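Local coordinates for extracellular solute-binding protein family 1 (Kribbella flavida, PDB 5IXP), which probably captures a solute outside the cell and delivers it to an ABC transporter, as extracellular solute-binding proteins do, at residues A[132-137]-A[329-334]. Residues are numbered along the deposited sequence; the frame is centred on the assembly and turned at random.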
# COMPACT_ATOMS: atom_id res chain seq x y z
N THR A 132 18.97 -18.09 -7.90
CA THR A 132 18.43 -18.01 -6.55
C THR A 132 19.01 -16.86 -5.74
O THR A 132 18.36 -16.39 -4.80
CB THR A 132 18.68 -19.32 -5.79
OG1 THR A 132 20.08 -19.63 -5.84
CG2 THR A 132 17.88 -20.46 -6.40
N ASP A 133 20.23 -16.42 -6.06
CA ASP A 133 20.82 -15.27 -5.38
C ASP A 133 19.99 -14.03 -5.66
O ASP A 133 19.68 -13.74 -6.82
CB ASP A 133 22.25 -15.07 -5.86
CG ASP A 133 22.98 -13.99 -5.08
OD1 ASP A 133 22.64 -12.80 -5.22
OD2 ASP A 133 23.92 -14.34 -4.34
N ARG A 134 19.63 -13.29 -4.61
CA ARG A 134 18.73 -12.15 -4.80
C ARG A 134 19.32 -11.10 -5.73
O ARG A 134 18.57 -10.38 -6.40
CB ARG A 134 18.34 -11.54 -3.44
CG ARG A 134 19.43 -10.78 -2.71
CD ARG A 134 18.91 -10.17 -1.40
NE ARG A 134 18.57 -11.22 -0.43
CZ ARG A 134 19.42 -11.75 0.45
NH1 ARG A 134 19.01 -12.71 1.27
NH2 ARG A 134 20.67 -11.32 0.51
N ALA A 135 20.65 -10.99 -5.80
CA ALA A 135 21.24 -10.03 -6.74
C ALA A 135 21.04 -10.47 -8.18
O ALA A 135 20.83 -9.63 -9.07
CB ALA A 135 22.72 -9.82 -6.43
N GLU A 136 21.08 -11.78 -8.43
CA GLU A 136 20.80 -12.28 -9.77
C GLU A 136 19.31 -12.27 -10.09
O GLU A 136 18.92 -11.98 -11.23
CB GLU A 136 21.37 -13.69 -9.92
CG GLU A 136 22.88 -13.76 -9.78
CD GLU A 136 23.60 -13.07 -10.92
OE1 GLU A 136 22.99 -12.93 -12.01
OE2 GLU A 136 24.76 -12.66 -10.74
N VAL A 137 18.47 -12.62 -9.11
CA VAL A 137 17.03 -12.61 -9.33
C VAL A 137 16.55 -11.21 -9.68
O VAL A 137 15.68 -11.02 -10.55
CB VAL A 137 16.30 -13.18 -8.10
CG1 VAL A 137 14.78 -12.93 -8.17
CG2 VAL A 137 16.58 -14.68 -7.96
N TYR A 329 14.10 -15.04 8.62
CA TYR A 329 13.22 -15.97 7.92
C TYR A 329 13.42 -15.91 6.42
O TYR A 329 13.43 -16.95 5.74
CB TYR A 329 11.76 -15.67 8.27
CG TYR A 329 10.77 -16.72 7.80
CD1 TYR A 329 10.37 -17.74 8.64
CD2 TYR A 329 10.23 -16.67 6.51
CE1 TYR A 329 9.47 -18.70 8.23
CE2 TYR A 329 9.32 -17.63 6.09
CZ TYR A 329 8.94 -18.64 6.95
OH TYR A 329 8.04 -19.60 6.56
N PHE A 330 13.58 -14.70 5.87
CA PHE A 330 13.78 -14.52 4.43
C PHE A 330 15.27 -14.57 4.08
O PHE A 330 15.84 -13.65 3.49
CB PHE A 330 13.14 -13.22 3.97
CG PHE A 330 11.65 -13.31 3.83
CD1 PHE A 330 10.83 -13.23 4.95
CD2 PHE A 330 11.08 -13.52 2.59
CE1 PHE A 330 9.46 -13.33 4.82
CE2 PHE A 330 9.70 -13.63 2.46
CZ PHE A 330 8.89 -13.54 3.58
N ASN A 331 15.90 -15.69 4.45
CA ASN A 331 17.29 -15.98 4.10
C ASN A 331 18.23 -14.85 4.54
O ASN A 331 19.18 -14.50 3.84
CB ASN A 331 17.43 -16.25 2.59
CG ASN A 331 18.79 -16.84 2.22
OD1 ASN A 331 19.35 -17.63 2.97
ND2 ASN A 331 19.31 -16.45 1.07
N ASN A 332 17.95 -14.27 5.71
CA ASN A 332 18.77 -13.19 6.26
C ASN A 332 18.88 -12.02 5.28
O ASN A 332 19.93 -11.40 5.16
CB ASN A 332 20.17 -13.69 6.64
CG ASN A 332 20.15 -14.55 7.87
OD1 ASN A 332 19.61 -14.17 8.90
ND2 ASN A 332 20.75 -15.73 7.77
N ALA A 333 17.79 -11.73 4.58
CA ALA A 333 17.83 -10.65 3.61
C ALA A 333 18.05 -9.32 4.32
O ALA A 333 17.53 -9.10 5.42
CB ALA A 333 16.53 -10.60 2.79
N PRO A 334 18.84 -8.41 3.73
CA PRO A 334 19.04 -7.07 4.32
C PRO A 334 17.85 -6.16 4.03
O PRO A 334 17.91 -5.21 3.25
CB PRO A 334 20.33 -6.61 3.62
CG PRO A 334 20.23 -7.26 2.24
CD PRO A 334 19.58 -8.60 2.47
O HOH W 1 21.89 -13.04 2.75
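R134 sets out with CG between its backbone N and carbonyl carbon (chi1 71°), runs extended through chi2, then bends at chi3 (67°), which lays the guanidinium over A333 CA and the ring CD of P334, with N331 O at its edge. A333 CA lies 3.3 Å from NH1, and P334 CD sits 3.5 Å from NH2, both toward the rim of the group. In the guanidinium plane, NH1 gives a weak, bent hydrogen bond to N331 O (3.1 Å, N-H...O 129°). A water at the same edge accepts from NH2 at 3.1 Å and donates to N331 O, so that carbonyl is gripped both directly and through solvent. The stronger partner of R134 is D258, whose OD1 forms a salt bridge with NH1 while its OD2 accepts from N331 ND2; one carboxylate thus ties both segments and probably steadies the arginine's charge. On the helix side, D133 is the N-cap, its OD1 taking A135 N at 2.8 Å. Centred about 22 Å from the chain's centre, this tie within a solute-binding-protein fold joins the start of helix 134-138 to the loop leading into helix 335-344; strand 257-260 supplies D258 and touches A333, and R122 of helix 122-127 touches N331.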